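Local coordinates for Alr3699 protein (Nostoc sp., PDB 4XSO) that is of unestablished function but belongs to the GT-B class of glycosyltransferase-like proteins, built from two Rossmann-like domains, at residues 187-192 with 276-281; 302-307 with 361-366; 10-15 with 98-103; 157-162 with 177-182; 215-220 with 248-253. All coordinates share one frame; numbering follows the deposited sequence.

Contact 1 (187-192 with 276-281); sequences YKTSPS and IPQLMA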
# COMPACT_ATOMS: atom_id res chain seq x y z
N TYR A 187 -1.43 32.46 -28.28
CA TYR A 187 -1.85 31.82 -29.50
C TYR A 187 -2.14 32.87 -30.58
O TYR A 187 -2.68 32.57 -31.63
CB TYR A 187 -3.02 30.85 -29.23
CG TYR A 187 -2.55 29.71 -28.37
CD1 TYR A 187 -1.97 28.58 -28.92
CD2 TYR A 187 -2.65 29.78 -26.95
CE1 TYR A 187 -1.49 27.54 -28.12
CE2 TYR A 187 -2.20 28.74 -26.15
CZ TYR A 187 -1.62 27.61 -26.73
OH TYR A 187 -1.13 26.59 -25.92
N LYS A 188 -1.74 34.10 -30.30
CA LYS A 188 -1.92 35.20 -31.24
C LYS A 188 -0.58 35.41 -31.99
O LYS A 188 0.48 35.50 -31.36
CB LYS A 188 -2.32 36.47 -30.50
CG LYS A 188 -3.66 36.30 -29.81
CD LYS A 188 -3.95 37.44 -28.87
CE LYS A 188 -5.44 37.76 -28.88
NZ LYS A 188 -6.23 36.57 -28.57
N THR A 189 -0.65 35.45 -33.31
CA THR A 189 0.49 35.69 -34.19
C THR A 189 0.14 36.78 -35.24
O THR A 189 -0.93 36.77 -35.79
CB THR A 189 0.91 34.38 -34.92
OG1 THR A 189 1.14 33.37 -33.96
CG2 THR A 189 2.20 34.57 -35.73
N SER A 190 1.05 37.75 -35.46
CA SER A 190 0.80 38.83 -36.43
C SER A 190 0.80 38.28 -37.84
O SER A 190 1.57 37.35 -38.13
CB SER A 190 1.90 39.89 -36.41
OG SER A 190 3.20 39.29 -36.57
N PRO A 191 0.04 38.92 -38.71
CA PRO A 191 0.06 38.66 -40.17
C PRO A 191 1.43 38.71 -40.80
O PRO A 191 1.73 37.92 -41.69
CB PRO A 191 -0.82 39.77 -40.71
CG PRO A 191 -1.87 39.90 -39.62
CD PRO A 191 -1.10 39.80 -38.34
N SER A 192 2.30 39.59 -40.31
CA SER A 192 3.63 39.66 -40.89
C SER A 192 4.59 38.54 -40.44
O SER A 192 5.46 38.16 -41.19
CB SER A 192 4.23 41.07 -40.67
OG SER A 192 4.32 41.33 -39.29
N ILE A 276 4.76 26.10 -31.97
CA ILE A 276 3.56 25.49 -32.45
C ILE A 276 2.48 26.48 -32.78
O ILE A 276 1.85 26.36 -33.80
CB ILE A 276 3.04 24.41 -31.49
CG1 ILE A 276 4.09 23.29 -31.31
CG2 ILE A 276 1.75 23.84 -32.07
CD1 ILE A 276 4.38 22.43 -32.54
N PRO A 277 2.28 27.50 -31.92
CA PRO A 277 1.28 28.50 -32.26
C PRO A 277 1.56 29.24 -33.54
O PRO A 277 0.65 29.55 -34.32
CB PRO A 277 1.35 29.47 -31.04
CG PRO A 277 1.87 28.59 -29.91
CD PRO A 277 2.89 27.76 -30.59
N GLN A 278 2.81 29.56 -33.76
CA GLN A 278 3.20 30.26 -34.96
C GLN A 278 3.02 29.40 -36.24
O GLN A 278 2.52 29.87 -37.26
CB GLN A 278 4.68 30.68 -34.86
CG GLN A 278 4.97 31.77 -33.81
CD GLN A 278 4.73 31.30 -32.39
OE1 GLN A 278 5.03 30.13 -32.02
NE2 GLN A 278 4.23 32.22 -31.55
N LEU A 279 3.50 28.17 -36.17
CA LEU A 279 3.27 27.20 -37.23
C LEU A 279 1.81 27.05 -37.53
O LEU A 279 1.45 27.07 -38.67
CB LEU A 279 3.88 25.85 -36.87
CG LEU A 279 5.39 25.91 -37.01
CD1 LEU A 279 6.00 24.71 -36.27
CD2 LEU A 279 5.87 25.92 -38.46
N MET A 280 0.98 26.89 -36.48
CA MET A 280 -0.50 26.79 -36.65
C MET A 280 -1.06 28.01 -37.43
O MET A 280 -1.84 27.92 -38.38
CB MET A 280 -1.14 26.67 -35.28
CG MET A 280 -0.96 25.33 -34.54
SD MET A 280 -1.96 25.16 -33.05
CE MET A 280 -1.60 23.40 -32.81
N ALA A 281 -0.63 29.18 -37.00
CA ALA A 281 -1.02 30.41 -37.64
C ALA A 281 -0.66 30.40 -39.10
O ALA A 281 -1.42 30.92 -39.92
CB ALA A 281 -0.39 31.62 -36.95
O HOH W 1 -0.85 31.69 -33.55

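Contact 2 (302-307 with 361-366); sequences EAMLCG and QAIASQ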
# COMPACT_ATOMS: atom_id res chain seq x y z
N GLU A 302 -5.76 24.34 -29.27
CA GLU A 302 -4.71 25.27 -29.64
C GLU A 302 -4.97 25.89 -30.99
O GLU A 302 -4.83 27.08 -31.15
CB GLU A 302 -3.34 24.60 -29.58
CG GLU A 302 -2.99 24.41 -28.12
CD GLU A 302 -1.68 23.72 -27.88
OE1 GLU A 302 -1.46 22.65 -28.49
OE2 GLU A 302 -0.91 24.23 -27.03
N ALA A 303 -5.44 25.07 -31.91
CA ALA A 303 -5.75 25.52 -33.25
C ALA A 303 -6.87 26.57 -33.24
O ALA A 303 -6.80 27.59 -33.94
CB ALA A 303 -6.12 24.31 -34.09
N MET A 304 -7.86 26.32 -32.40
CA MET A 304 -9.02 27.18 -32.25
C MET A 304 -8.55 28.54 -31.67
O MET A 304 -8.91 29.60 -32.15
CB MET A 304 -10.06 26.51 -31.34
CG MET A 304 -10.72 25.26 -31.94
SD MET A 304 -11.90 24.40 -30.82
CE MET A 304 -13.26 25.16 -31.53
N LEU A 305 -7.74 28.49 -30.64
CA LEU A 305 -7.23 29.73 -30.02
C LEU A 305 -6.37 30.46 -30.99
O LEU A 305 -6.20 31.70 -30.86
CB LEU A 305 -6.41 29.37 -28.77
CG LEU A 305 -7.22 28.93 -27.58
CD1 LEU A 305 -6.30 28.31 -26.54
CD2 LEU A 305 -7.97 30.09 -27.00
N CYS A 306 -5.77 29.75 -31.98
CA CYS A 306 -4.98 30.46 -32.98
C CYS A 306 -5.91 31.05 -34.01
O CYS A 306 -5.48 31.63 -35.00
CB CYS A 306 -3.96 29.59 -33.69
SG CYS A 306 -2.63 28.94 -32.72
N GLY A 307 -7.21 30.88 -33.83
CA GLY A 307 -8.08 31.40 -34.84
C GLY A 307 -8.01 30.65 -36.16
O GLY A 307 -8.17 31.26 -37.16
N GLN A 361 -11.90 30.91 -32.31
CA GLN A 361 -11.10 31.70 -31.38
C GLN A 361 -11.96 32.20 -30.24
O GLN A 361 -11.53 32.13 -29.10
CB GLN A 361 -10.35 32.85 -32.08
CG GLN A 361 -9.29 33.46 -31.18
CD GLN A 361 -8.34 34.39 -31.95
OE1 GLN A 361 -8.77 35.40 -32.45
NE2 GLN A 361 -7.06 33.98 -32.12
N ALA A 362 -13.16 32.71 -30.57
CA ALA A 362 -14.07 33.32 -29.58
C ALA A 362 -14.54 32.26 -28.58
O ALA A 362 -14.49 32.52 -27.39
CB ALA A 362 -15.30 33.95 -30.24
N ILE A 363 -15.04 31.10 -29.08
CA ILE A 363 -15.54 30.12 -28.19
C ILE A 363 -14.41 29.48 -27.36
O ILE A 363 -14.59 29.23 -26.16
CB ILE A 363 -16.46 29.07 -28.92
CG1 ILE A 363 -17.08 28.08 -27.91
CG2 ILE A 363 -15.75 28.24 -29.95
CD1 ILE A 363 -18.09 28.76 -27.02
N ALA A 364 -13.24 29.23 -27.94
CA ALA A 364 -12.18 28.56 -27.18
C ALA A 364 -11.62 29.52 -26.08
O ALA A 364 -11.18 29.11 -24.98
CB ALA A 364 -11.07 28.12 -28.14
N SER A 365 -11.59 30.80 -26.40
CA SER A 365 -11.12 31.79 -25.44
C SER A 365 -12.06 31.79 -24.21
O SER A 365 -11.63 31.95 -23.08
CB SER A 365 -11.08 33.19 -26.11
OG SER A 365 -10.06 33.15 -27.10
N GLN A 366 -13.34 31.65 -24.48
CA GLN A 366 -14.32 31.58 -23.41
C GLN A 366 -14.19 30.31 -22.55
O GLN A 366 -14.19 30.39 -21.31
CB GLN A 366 -15.73 31.85 -23.97
CG GLN A 366 -16.88 31.60 -23.01
CD GLN A 366 -18.21 31.37 -23.74
OE1 GLN A 366 -18.63 32.20 -24.54
NE2 GLN A 366 -18.86 30.23 -23.48

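Contact 3 (10-15 with 98-103); sequences LFLDQS and DLIYAN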
# COMPACT_ATOMS: atom_id res chain seq x y z
N LEU A 10 0.38 18.12 -2.26
CA LEU A 10 1.27 17.19 -2.75
C LEU A 10 0.66 16.56 -4.03
O LEU A 10 -0.30 15.79 -3.97
CB LEU A 10 1.68 16.13 -1.64
CG LEU A 10 2.45 14.93 -2.24
CD1 LEU A 10 3.82 15.34 -2.72
CD2 LEU A 10 2.61 13.74 -1.30
N PHE A 11 1.22 16.91 -5.16
CA PHE A 11 0.81 16.44 -6.49
C PHE A 11 1.65 15.23 -6.69
O PHE A 11 2.84 15.24 -6.32
CB PHE A 11 1.10 17.45 -7.62
CG PHE A 11 0.29 18.72 -7.57
CD1 PHE A 11 -1.00 18.77 -8.11
CD2 PHE A 11 0.83 19.88 -7.01
CE1 PHE A 11 -1.74 19.93 -8.08
CE2 PHE A 11 0.12 21.08 -7.11
CZ PHE A 11 -1.17 21.10 -7.57
N LEU A 12 1.03 14.20 -7.27
CA LEU A 12 1.71 12.99 -7.60
C LEU A 12 1.49 12.58 -9.03
O LEU A 12 0.38 12.64 -9.58
CB LEU A 12 1.19 11.83 -6.71
CG LEU A 12 1.49 11.87 -5.24
CD1 LEU A 12 0.78 10.68 -4.55
CD2 LEU A 12 3.01 11.79 -5.06
N ASP A 13 2.55 12.13 -9.67
CA ASP A 13 2.44 11.78 -11.08
C ASP A 13 3.45 10.69 -11.43
O ASP A 13 4.61 10.78 -11.11
CB ASP A 13 2.58 13.04 -11.94
CG ASP A 13 2.27 12.79 -13.42
OD1 ASP A 13 2.92 11.92 -14.05
OD2 ASP A 13 1.41 13.53 -14.00
N GLN A 14 3.00 9.63 -12.11
CA GLN A 14 3.85 8.43 -12.23
C GLN A 14 4.99 8.62 -13.22
O GLN A 14 6.00 7.92 -13.14
CB GLN A 14 3.04 7.19 -12.65
CG GLN A 14 2.71 7.18 -14.13
CD GLN A 14 1.48 6.28 -14.43
OE1 GLN A 14 0.50 6.26 -13.71
NE2 GLN A 14 1.57 5.53 -15.50
N SER A 15 4.87 9.56 -14.13
CA SER A 15 5.83 9.68 -15.22
C SER A 15 6.95 10.73 -15.09
O SER A 15 6.72 11.87 -14.66
CB SER A 15 5.08 9.93 -16.53
OG SER A 15 5.95 9.73 -17.62
N ASP A 98 -1.42 19.15 2.97
CA ASP A 98 -2.79 19.13 3.42
C ASP A 98 -3.73 18.36 2.47
O ASP A 98 -4.89 18.18 2.78
CB ASP A 98 -3.31 20.52 3.50
CG ASP A 98 -2.49 21.37 4.40
OD1 ASP A 98 -2.40 21.11 5.62
OD2 ASP A 98 -1.89 22.31 3.87
N LEU A 99 -3.26 18.05 1.27
CA LEU A 99 -4.04 17.43 0.27
C LEU A 99 -3.10 16.70 -0.73
O LEU A 99 -2.01 17.19 -1.05
CB LEU A 99 -4.81 18.54 -0.47
CG LEU A 99 -5.78 17.96 -1.55
CD1 LEU A 99 -7.13 18.61 -1.50
CD2 LEU A 99 -5.25 18.07 -2.97
N ILE A 100 -3.56 15.56 -1.22
CA ILE A 100 -2.82 14.77 -2.16
C ILE A 100 -3.61 14.82 -3.46
O ILE A 100 -4.83 14.53 -3.46
CB ILE A 100 -2.70 13.28 -1.71
CG1 ILE A 100 -1.98 13.16 -0.38
CG2 ILE A 100 -1.97 12.45 -2.71
CD1 ILE A 100 -2.19 11.74 0.17
N TYR A 101 -2.90 15.18 -4.56
CA TYR A 101 -3.57 15.39 -5.85
C TYR A 101 -2.88 14.48 -6.86
O TYR A 101 -1.76 14.74 -7.31
CB TYR A 101 -3.48 16.88 -6.21
CG TYR A 101 -4.27 17.40 -7.35
CD1 TYR A 101 -3.99 17.04 -8.65
CD2 TYR A 101 -5.20 18.42 -7.14
CE1 TYR A 101 -4.64 17.63 -9.72
CE2 TYR A 101 -5.88 19.02 -8.20
CZ TYR A 101 -5.61 18.62 -9.48
OH TYR A 101 -6.29 19.22 -10.53
N ALA A 102 -3.53 13.34 -7.09
CA ALA A 102 -3.00 12.28 -7.99
C ALA A 102 -3.45 12.54 -9.41
O ALA A 102 -4.65 12.67 -9.70
CB ALA A 102 -3.49 10.93 -7.52
N ASN A 103 -2.45 12.57 -10.30
CA ASN A 103 -2.61 12.99 -11.66
C ASN A 103 -2.53 11.86 -12.72
O ASN A 103 -2.69 12.11 -13.90
CB ASN A 103 -1.61 14.11 -11.95
CG ASN A 103 -2.06 15.01 -13.10
OD1 ASN A 103 -3.10 15.59 -13.03
ND2 ASN A 103 -1.23 15.14 -14.14

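Contact 4 (157-162 with 177-182); sequences NSQASQ and VIYNGF. With GOL (glycerol), chain D.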
# COMPACT_ATOMS: atom_id res chain seq x y z
N ASN A 157 -11.08 15.42 -17.30
CA ASN A 157 -10.67 16.42 -18.30
C ASN A 157 -11.66 16.55 -19.43
O ASN A 157 -11.61 17.47 -20.26
CB ASN A 157 -9.25 16.15 -18.75
CG ASN A 157 -9.09 14.81 -19.51
OD1 ASN A 157 -10.03 13.99 -19.58
ND2 ASN A 157 -7.91 14.62 -20.11
N SER A 158 -12.69 15.72 -19.39
CA SER A 158 -13.71 15.78 -20.42
C SER A 158 -14.91 14.92 -20.01
O SER A 158 -14.79 14.03 -19.14
CB SER A 158 -13.13 15.26 -21.73
OG SER A 158 -12.95 13.86 -21.64
N GLN A 159 -16.06 15.26 -20.57
CA GLN A 159 -17.24 14.36 -20.51
C GLN A 159 -16.97 12.88 -20.96
O GLN A 159 -17.43 11.97 -20.30
CB GLN A 159 -18.45 14.96 -21.24
CG GLN A 159 -18.94 16.21 -20.51
CD GLN A 159 -20.11 16.99 -21.16
OE1 GLN A 159 -20.41 16.87 -22.34
NE2 GLN A 159 -20.73 17.84 -20.36
N ALA A 160 -16.14 12.70 -21.97
CA ALA A 160 -15.68 11.39 -22.45
C ALA A 160 -14.90 10.59 -21.37
O ALA A 160 -15.22 9.42 -21.11
CB ALA A 160 -14.78 11.58 -23.66
N SER A 161 -13.97 11.27 -20.69
CA SER A 161 -13.26 10.66 -19.61
C SER A 161 -14.22 10.38 -18.47
O SER A 161 -14.13 9.33 -17.81
CB SER A 161 -12.04 11.49 -19.14
OG SER A 161 -11.11 11.56 -20.21
N GLN A 162 -15.08 11.32 -18.18
CA GLN A 162 -16.00 11.17 -17.06
C GLN A 162 -16.92 9.99 -17.33
O GLN A 162 -17.21 9.23 -16.45
CB GLN A 162 -16.83 12.44 -16.90
CG GLN A 162 -17.88 12.45 -15.78
CD GLN A 162 -18.73 13.69 -15.86
OE1 GLN A 162 -19.10 14.12 -16.92
NE2 GLN A 162 -19.01 14.29 -14.74
N VAL A 177 -16.25 17.72 -14.31
CA VAL A 177 -15.47 17.92 -15.50
C VAL A 177 -14.77 19.28 -15.41
O VAL A 177 -15.42 20.22 -15.13
CB VAL A 177 -16.30 17.84 -16.81
CG1 VAL A 177 -15.52 18.31 -17.99
CG2 VAL A 177 -16.83 16.41 -17.06
N ILE A 178 -13.46 19.34 -15.58
CA ILE A 178 -12.73 20.63 -15.68
C ILE A 178 -11.77 20.43 -16.83
O ILE A 178 -10.93 19.55 -16.81
CB ILE A 178 -11.96 21.02 -14.43
CG1 ILE A 178 -12.88 21.17 -13.24
CG2 ILE A 178 -11.22 22.35 -14.63
CD1 ILE A 178 -12.14 21.55 -11.99
N TYR A 179 -11.90 21.28 -17.86
CA TYR A 179 -11.16 21.14 -19.11
C TYR A 179 -9.72 21.66 -18.84
O TYR A 179 -9.50 22.35 -17.87
CB TYR A 179 -11.90 21.96 -20.18
CG TYR A 179 -13.24 21.37 -20.63
CD1 TYR A 179 -13.28 20.06 -21.14
CD2 TYR A 179 -14.42 22.12 -20.69
CE1 TYR A 179 -14.47 19.48 -21.60
CE2 TYR A 179 -15.64 21.51 -21.17
CZ TYR A 179 -15.64 20.20 -21.63
OH TYR A 179 -16.82 19.49 -22.14
N ASN A 180 -8.77 21.31 -19.70
CA ASN A 180 -7.42 21.87 -19.75
C ASN A 180 -7.51 23.39 -20.02
O ASN A 180 -8.41 23.90 -20.74
CB ASN A 180 -6.61 21.20 -20.85
CG ASN A 180 -6.17 19.76 -20.54
OD1 ASN A 180 -6.77 19.03 -19.74
ND2 ASN A 180 -5.19 19.32 -21.27
N GLY A 181 -6.62 24.14 -19.42
CA GLY A 181 -6.61 25.61 -19.63
C GLY A 181 -5.37 25.99 -20.43
O GLY A 181 -4.40 25.26 -20.41
N PHE A 182 -5.43 27.13 -21.09
CA PHE A 182 -4.39 27.67 -21.97
C PHE A 182 -4.25 29.19 -21.79
O PHE A 182 -5.24 29.88 -21.65
CB PHE A 182 -4.78 27.39 -23.43
CG PHE A 182 -4.93 25.93 -23.71
CD1 PHE A 182 -6.13 25.29 -23.41
CD2 PHE A 182 -3.87 25.19 -24.27
CE1 PHE A 182 -6.26 23.90 -23.58
CE2 PHE A 182 -4.03 23.86 -24.51
CZ PHE A 182 -5.24 23.21 -24.17
C1 GOL D . -19.02 19.85 -15.46
O1 GOL D . -18.16 20.35 -14.37
C2 GOL D . -19.31 18.32 -15.52
O2 GOL D . -19.42 17.92 -14.20
C3 GOL D . -20.57 17.84 -16.31
O3 GOL D . -21.11 16.65 -15.67

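Contact 5 (215-220 with 248-253); sequences LSPWKG and QDYVKE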
# COMPACT_ATOMS: atom_id res chain seq x y z
N LEU A 215 4.79 11.30 -34.43
CA LEU A 215 4.52 10.43 -35.55
C LEU A 215 4.21 9.07 -34.98
O LEU A 215 5.12 8.34 -34.54
CB LEU A 215 5.75 10.39 -36.47
CG LEU A 215 6.18 11.75 -37.02
CD1 LEU A 215 7.49 11.59 -37.80
CD2 LEU A 215 5.10 12.37 -37.89
N SER A 216 3.02 8.60 -34.94
CA SER A 216 2.51 7.39 -34.27
C SER A 216 1.25 6.83 -34.98
O SER A 216 0.52 7.57 -35.64
CB SER A 216 2.29 7.71 -32.81
OG SER A 216 1.76 6.60 -32.18
N PRO A 217 0.95 5.65 -35.16
CA PRO A 217 -0.22 5.21 -35.95
C PRO A 217 -1.53 5.67 -35.35
O PRO A 217 -2.46 6.00 -36.07
CB PRO A 217 -0.16 3.67 -35.92
CG PRO A 217 1.22 3.32 -35.42
CD PRO A 217 1.85 4.53 -34.78
N TRP A 218 -1.58 5.72 -34.02
CA TRP A 218 -2.79 6.18 -33.31
C TRP A 218 -3.08 7.65 -33.70
O TRP A 218 -4.25 8.04 -33.71
CB TRP A 218 -2.63 6.09 -31.78
CG TRP A 218 -2.66 4.72 -31.14
CD1 TRP A 218 -2.59 3.51 -31.76
CD2 TRP A 218 -2.71 4.45 -29.71
NE1 TRP A 218 -2.63 2.49 -30.81
CE2 TRP A 218 -2.70 3.05 -29.55
CE3 TRP A 218 -2.78 5.26 -28.55
CZ2 TRP A 218 -2.76 2.43 -28.27
CZ3 TRP A 218 -2.84 4.65 -27.28
CH2 TRP A 218 -2.82 3.25 -27.16
N LYS A 219 -2.02 8.43 -33.97
CA LYS A 219 -2.20 9.85 -34.32
C LYS A 219 -2.63 10.11 -35.77
O LYS A 219 -3.00 11.25 -36.10
CB LYS A 219 -0.98 10.67 -33.95
CG LYS A 219 -0.69 10.64 -32.43
CD LYS A 219 -1.79 11.36 -31.67
CE LYS A 219 -1.60 11.42 -30.17
NZ LYS A 219 -0.92 12.70 -29.82
N GLY A 220 -2.55 9.10 -36.63
CA GLY A 220 -3.22 9.14 -37.93
C GLY A 220 -2.67 10.03 -39.03
O GLY A 220 -3.39 10.48 -39.93
N GLN A 248 9.42 3.39 -34.94
CA GLN A 248 10.20 3.46 -36.20
C GLN A 248 9.57 2.84 -37.44
O GLN A 248 9.64 3.42 -38.51
CB GLN A 248 11.61 2.95 -35.95
CG GLN A 248 12.38 3.98 -35.13
CD GLN A 248 12.21 5.42 -35.66
OE1 GLN A 248 11.72 6.32 -34.94
NE2 GLN A 248 12.59 5.63 -36.94
N ASP A 249 8.94 1.67 -37.35
CA ASP A 249 8.24 1.11 -38.55
C ASP A 249 7.19 2.04 -39.17
O ASP A 249 6.90 1.95 -40.39
CB ASP A 249 7.47 -0.19 -38.21
CG ASP A 249 8.36 -1.31 -37.72
OD1 ASP A 249 9.54 -1.06 -37.47
OD2 ASP A 249 7.85 -2.44 -37.58
N TYR A 250 6.56 2.87 -38.33
CA TYR A 250 5.51 3.80 -38.82
C TYR A 250 6.08 4.92 -39.65
O TYR A 250 5.55 5.29 -40.67
CB TYR A 250 4.73 4.42 -37.66
CG TYR A 250 3.52 5.24 -38.09
CD1 TYR A 250 2.47 4.63 -38.75
CD2 TYR A 250 3.43 6.60 -37.80
CE1 TYR A 250 1.33 5.35 -39.11
CE2 TYR A 250 2.31 7.35 -38.19
CZ TYR A 250 1.26 6.74 -38.86
OH TYR A 250 0.11 7.42 -39.25
N VAL A 251 7.15 5.52 -39.18
CA VAL A 251 7.79 6.57 -39.95
C VAL A 251 8.26 6.10 -41.33
O VAL A 251 7.96 6.76 -42.33
CB VAL A 251 8.95 7.15 -39.16
CG1 VAL A 251 9.82 8.01 -40.07
CG2 VAL A 251 8.38 7.94 -37.99
N LYS A 252 8.93 4.95 -41.38
CA LYS A 252 9.18 4.22 -42.66
C LYS A 252 7.92 4.04 -43.52
O LYS A 252 7.92 4.32 -44.70
CB LYS A 252 9.78 2.83 -42.36
CG LYS A 252 10.27 2.05 -43.59
CD LYS A 252 10.43 0.56 -43.31
CE LYS A 252 9.07 -0.14 -43.34
NZ LYS A 252 8.96 -1.19 -42.29
N GLU A 253 6.83 3.60 -42.90
CA GLU A 253 5.56 3.41 -43.61
C GLU A 253 5.02 4.75 -44.16
O GLU A 253 4.54 4.83 -45.31
CB GLU A 253 4.59 2.69 -42.69
CG GLU A 253 3.27 2.25 -43.34
CD GLU A 253 2.04 2.97 -42.75
OE1 GLU A 253 1.49 3.90 -43.42
OE2 GLU A 253 1.64 2.61 -41.60

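Contact 1 (187-192 with 276-281)
Thr189, Tyr187 and Pro277 bury most of the surface where the loop leading into helix 191-201 runs past the first turn of helix 276-282. Thr189 faces the helix and sets its CB 3.7 Å from CB of Ala281, whose small side chain lets the loop come in this close. The hydroxyl of Thr189 stands beside its own backbone N (chi1 -54°) and looks on to a water. That water gives one hydrogen bond to Tyr187 O and another to Pro277 O, 2.8 and 2.7 Å away respectively, and shares a third with Thr189 OG1 at 2.6 Å. A polar threonine fits here because it completes this bridge between loop and helix while its carbon atoms pack on Ala281. On the other flank the Tyr187 ring and the Pro277 ring meet at a slant, CE1 of Tyr187 lying 3.9 Å from CG of Pro277. Proline suits the first turn of a helix, where its missing N-H costs no helical bond, and its puckered hydrocarbon ring offers the tyrosine an apolar surface. Tyr187 OH bonds to Glu302 of helix 298-305, while Thr189 and Ala281 both touch Ile194 of helix 191-201, and Met280 packs on Phe212 of strand 207-212.

Contact 2 (302-307 with 361-366)
Gln361 reaches over the C-terminal end of helix 298-305 and gives a hydrogen bond from NE2 to Leu305 O, 2.7 Å long and almost straight at 177°. The oxygen lies in the plane of the glutamine amide, whereas the donor stands above the plane of the Leu305 carbonyl. With CG anti to N (chi1 -167°) and the chain extended beyond it, Gln361 spans the gap to the helix end, where carbonyls lack the next turn's N-H; a long amide side chain is well fitted to supply one. Its CA also makes a C-H...O contact with Met304 O at 3.1 Å. Next to this polar link, the CB of Ala364 sits between two hydrophobic neighbours, 3.7 Å from Met304 CB and 3.8 Å from Leu305 CD2. Alanine's small side chain suits a place where the helix end and helix 350-368 come this close.

Further out, Gly307 turns the chain with a positive phi in a Schellman motif, and its N bonds back to Met304 O at 2.7 Å. Ser365 OG, which touches Leu305 CD2, donates to Gln361 O 2.7 Å away; Ser365 N reaches the same oxygen from the opposite face, which ties down the turn carrying Gln361. Helix 298-305 lies between helix 350-368 and helix 276-282, whose Met280 touches Glu302 and Cys306, while Ala303 and Met304 pack on Val310 of strand 310-313.

Contact 3 (10-15 with 98-103)
Four backbone hydrogen bonds join Leu10-Asp13 to Leu99-Asn103 in parallel register. Leu10 N donates to Leu99 O (2.8 Å) and Leu10 O accepts from Tyr101 N (2.7 Å); Leu12 repeats the pattern, with its N bound to Tyr101 O and its O to Asn103 N. The strand axes diverge by 24°, the usual twist of a sheet.

Aromatic packing occupies the face bearing Phe11 and Tyr101. The Phe11 ring presents its edge to the Tyr101 face in a T-shaped stack, with the ring centroids 4.9 Å apart and the planes at 62°. Flat, broad side chains fill the space between sheet and helix 20-29, which touches both; Tyr101 OH bonds to His125 of the next strand. These are central strands of the parallel sheet of the N-terminal Rossmann-like domain, in which strand 9-13 lies between 36-40 and 99-102.

Aliphatic contacts make up the other face, where Leu12 CD1 meets Ile100 CG2 at 3.8 Å and both side chains lean on helix 105-118.

Side-chain polar bonds gather at the C-terminal ends of the strands. Asn103 ND2 gives a straight bond (174°) to Asp13 OD2, 3.1 Å away, keeping that oxygen in its amide plane, and Asn103 OD1 is hydrogen-bonded to His127 NE2. The second carboxylate oxygen, Asp13 OD1, accepts from Ser15 N at 3.1 Å, an Asx turn that bends the chain out of the strand.

Contact 4 (157-162 with 177-182)
A helix N-terminus capped by serine, beside a bound glycerol, forms this contact between 157-162 and 177-182. Ser158 is the N-cap of helix 159-167: its OG accepts from Ser161 N at 2.9 Å and is also hydrogen-bonded to Pro295 O, and Ser161 OG in turn donates to Asn157 OD1 at 2.7 Å, in the carbonyl plane. Small hydroxyl side chains suit such first-turn bonds. Val177 packs against this turn, its CG2 coming 4.0 Å from Gln159 CG, the two side chains crossing near a right angle. The Tyr179 ring meets Asn157 O edge-on, with CD1 3.2 Å away, while Tyr179 OH bonds to Glu320. Glycerol O1 donates to Val177 O at 2.8 Å, and O2 receives Val177 N at 3.2 Å; Gln162, its chain extended across Val177, donates from NE2 to glycerol O3, and NE2 is also bonded to Thr175 OG1. Beyond them, Ile178 lies on helix 370-382, Phe182 on helices 298-305 and 350-368, and Ile178 pairs through its backbone with Ala156 of strand 153-156.

Contact 5 (215-220 with 248-253)
One face of the Tyr250 ring lies against the backbone of Ser216 and Pro217. Pro217 N sits 3.6 Å above the plane over the ring centre, and Ser216 C is offset toward the rim on that same face. Pro217 CD makes a CH-pi contact, 4.0 Å from the Tyr250 centroid and 20° off the ring normal. The two side chains slide past each other in opposite directions, with Pro217 CD nearest Tyr250 CG and Pro217 CG nearest CD1. CG of Tyr250 is anti to its backbone N (chi1 -172°), which carries the ring from helix 248-260 across to the loop. Beside it, Val251 CG2 packs on Leu215 CD1 at 3.8 Å, two branched apolar side chains closing the flank.

Pro217 is the first residue of the type I turn that runs to Gly220, with Trp218 and Lys219 at the corners, and its ring suits the place by lying on the Tyr250 face. Gly220, with positive phi, leads into helix 221-228 as its N-cap. The phenol oxygen of Tyr250 has its hydrogen-bond partner, His222, on that helix. The contact therefore combines apolar and CH-pi packing over the ring face with a polar bond at the hydroxyl, which probably limits how the ring can turn.

Along the chain, contacts 3 and 4 come first, in the N-terminal Rossmann-like domain, and contacts 1, 5 and 2 involve the C-terminal one. Contact 5 falls between the two halves of contact 1, with centres 27 Å apart. Contact 3 pairs strands at the middle of the first sheet, its centre about 34 Å from that of contact 1, on opposite sides of the chain's centre. Contacts 1 and 2 are neighbours, 12 Å between centres, joined through Tyr187 and Glu302 and sharing the surroundings of helix 298-305. Contact 4 meets contacts 1 and 2 through Phe182, so the segment after strand 175-177 links the two domains of the GT-B fold.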